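Local atomic coordinates of virulence factor (PDB entry 2W3Y), a protein that acts as a virulence factor in infection of Drosophila, carries an S-linked palmitoyl group and binds to lipid vesicles. Residues E231-N236 and K242-L247. Numbering follows the deposited sequence.
Sequences EEYFSN and KVDNFL
The phenol oxygen of Tyr233 is held by two groups, the carboxylate of Asp244 and the amine of Lys240, one turn before that aspartate. Tyr233 OH lies 3.0 Å from Asp244 OD1, and OD2 of the same carboxylate stands 3.5 Å from the OH. OD1 sits at the edge of the ring, close to its plane, and also touches Tyr233 CE1 at 3.6 Å. The carboxylate itself is turned steeply, its plane 78° from that of the ring.

The side chain of Tyr233 spans the distance between helices 230-235 and 237-250, whose nearest backbone pair, Tyr233 CA and Val243 CA, is still 8.0 Å apart. With CG anti to the backbone N (chi1 179°), the ring reaches across to the second helix, where Val243 meets it along the CD1-CE1 side. Val243 CG1 comes within 3.7 Å of Tyr233 CE1, while the valine CB packs 4.0 Å from Tyr233 CD1. Beyond the pair, Tyr233 rests on Leu66 of helix 57-81 and Val243 on Phe105 of helix 91-105.

At the junction of the helices, Ser235 OG bonds back to Glu231 O (3.1 Å), the donor tilted 33° from the carbonyl plane, and Asn236 N-caps the second helix, its OD1 accepting from Phe239 N.

Joining two consecutive helices, the buried tyrosine thus has an apolar flank and a polar tip. Its hydroxyl lies between the carboxylate of Asp244 and the amine of Lys240, and has both as partners, which probably lets the phenol bridge the two opposite charges; directly, Lys240 forms a long, weak ion pair with Asp244 OD2.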
# COMPACT_ATOMS: atom_id res chain seq x y z
N GLU A 231 4.17 -18.63 -5.72
CA GLU A 231 4.29 -20.05 -6.07
C GLU A 231 5.59 -20.33 -6.83
O GLU A 231 6.32 -21.27 -6.49
CB GLU A 231 3.09 -20.50 -6.92
CG GLU A 231 1.72 -20.37 -6.23
CD GLU A 231 1.13 -18.95 -6.28
OE1 GLU A 231 0.12 -18.73 -5.57
OE2 GLU A 231 1.66 -18.07 -7.01
N GLU A 232 5.87 -19.51 -7.84
CA GLU A 232 7.10 -19.57 -8.61
C GLU A 232 8.33 -19.18 -7.80
O GLU A 232 9.41 -19.72 -8.03
CB GLU A 232 7.01 -18.70 -9.86
CG GLU A 232 6.13 -19.28 -10.94
CD GLU A 232 5.62 -18.24 -11.92
OE1 GLU A 232 6.40 -17.81 -12.80
OE2 GLU A 232 4.42 -17.87 -11.81
N TYR A 233 8.18 -18.25 -6.85
CA TYR A 233 9.28 -17.84 -5.98
C TYR A 233 9.78 -19.02 -5.12
O TYR A 233 10.97 -19.15 -4.87
CB TYR A 233 8.89 -16.63 -5.12
CG TYR A 233 9.98 -16.17 -4.17
CD1 TYR A 233 10.94 -15.24 -4.57
CD2 TYR A 233 10.05 -16.67 -2.87
CE1 TYR A 233 11.95 -14.82 -3.69
CE2 TYR A 233 11.04 -16.27 -1.99
CZ TYR A 233 11.99 -15.34 -2.40
OH TYR A 233 12.96 -14.95 -1.51
N PHE A 234 8.85 -19.85 -4.67
CA PHE A 234 9.20 -20.99 -3.83
C PHE A 234 9.46 -22.30 -4.60
O PHE A 234 9.89 -23.29 -4.01
CB PHE A 234 8.13 -21.22 -2.75
CG PHE A 234 8.30 -20.37 -1.53
CD1 PHE A 234 9.16 -20.76 -0.51
CD2 PHE A 234 7.59 -19.17 -1.39
CE1 PHE A 234 9.32 -19.98 0.64
CE2 PHE A 234 7.74 -18.38 -0.25
CZ PHE A 234 8.60 -18.78 0.77
N SER A 235 9.20 -22.30 -5.91
CA SER A 235 9.40 -23.51 -6.72
C SER A 235 10.48 -23.36 -7.78
O SER A 235 11.07 -24.36 -8.22
CB SER A 235 8.08 -23.97 -7.35
OG SER A 235 7.71 -23.16 -8.45
N ASN A 236 10.74 -22.13 -8.20
CA ASN A 236 11.63 -21.85 -9.31
C ASN A 236 12.85 -21.07 -8.81
O ASN A 236 12.77 -19.85 -8.59
CB ASN A 236 10.86 -21.07 -10.38
CG ASN A 236 11.65 -20.87 -11.67
OD1 ASN A 236 12.87 -20.77 -11.67
ND2 ASN A 236 10.93 -20.77 -12.77
N LYS A 242 16.38 -13.91 -9.43
CA LYS A 242 16.23 -12.58 -10.03
C LYS A 242 15.47 -11.62 -9.10
O LYS A 242 15.82 -10.44 -9.03
CB LYS A 242 15.66 -12.60 -11.46
CG LYS A 242 14.19 -12.98 -11.62
CD LYS A 242 13.67 -12.56 -13.01
CE LYS A 242 12.87 -11.26 -12.95
NZ LYS A 242 13.00 -10.37 -14.14
N VAL A 243 14.47 -12.13 -8.39
CA VAL A 243 13.75 -11.39 -7.35
C VAL A 243 14.74 -10.89 -6.29
O VAL A 243 14.87 -9.68 -6.10
CB VAL A 243 12.61 -12.24 -6.71
CG1 VAL A 243 12.01 -11.54 -5.47
CG2 VAL A 243 11.50 -12.54 -7.74
N ASP A 244 15.45 -11.82 -5.65
CA ASP A 244 16.38 -11.51 -4.56
C ASP A 244 17.50 -10.55 -4.95
O ASP A 244 17.81 -9.63 -4.18
CB ASP A 244 16.98 -12.79 -3.96
CG ASP A 244 15.97 -13.57 -3.12
OD1 ASP A 244 14.92 -12.98 -2.74
OD2 ASP A 244 16.22 -14.77 -2.85
N ASN A 245 18.08 -10.74 -6.14
CA ASN A 245 19.14 -9.88 -6.64
C ASN A 245 18.65 -8.46 -6.91
O ASN A 245 19.31 -7.48 -6.58
CB ASN A 245 19.79 -10.45 -7.91
CG ASN A 245 20.70 -11.66 -7.64
OD1 ASN A 245 21.25 -11.83 -6.55
ND2 ASN A 245 20.85 -12.52 -8.65
N PHE A 246 17.48 -8.36 -7.55
CA PHE A 246 16.87 -7.07 -7.85
C PHE A 246 16.56 -6.30 -6.56
O PHE A 246 16.92 -5.13 -6.42
CB PHE A 246 15.60 -7.28 -8.67
CG PHE A 246 14.82 -6.02 -8.93
CD1 PHE A 246 15.11 -5.23 -10.04
CD2 PHE A 246 13.78 -5.65 -8.08
CE1 PHE A 246 14.40 -4.06 -10.29
CE2 PHE A 246 13.06 -4.48 -8.32
CZ PHE A 246 13.39 -3.68 -9.42
N LEU A 247 15.90 -6.98 -5.63
CA LEU A 247 15.58 -6.38 -4.33
C LEU A 247 16.83 -5.93 -3.54
O LEU A 247 16.84 -4.85 -2.95
CB LEU A 247 14.70 -7.33 -3.49
CG LEU A 247 13.26 -7.60 -3.96
CD1 LEU A 247 12.54 -8.39 -2.91
CD2 LEU A 247 12.48 -6.30 -4.27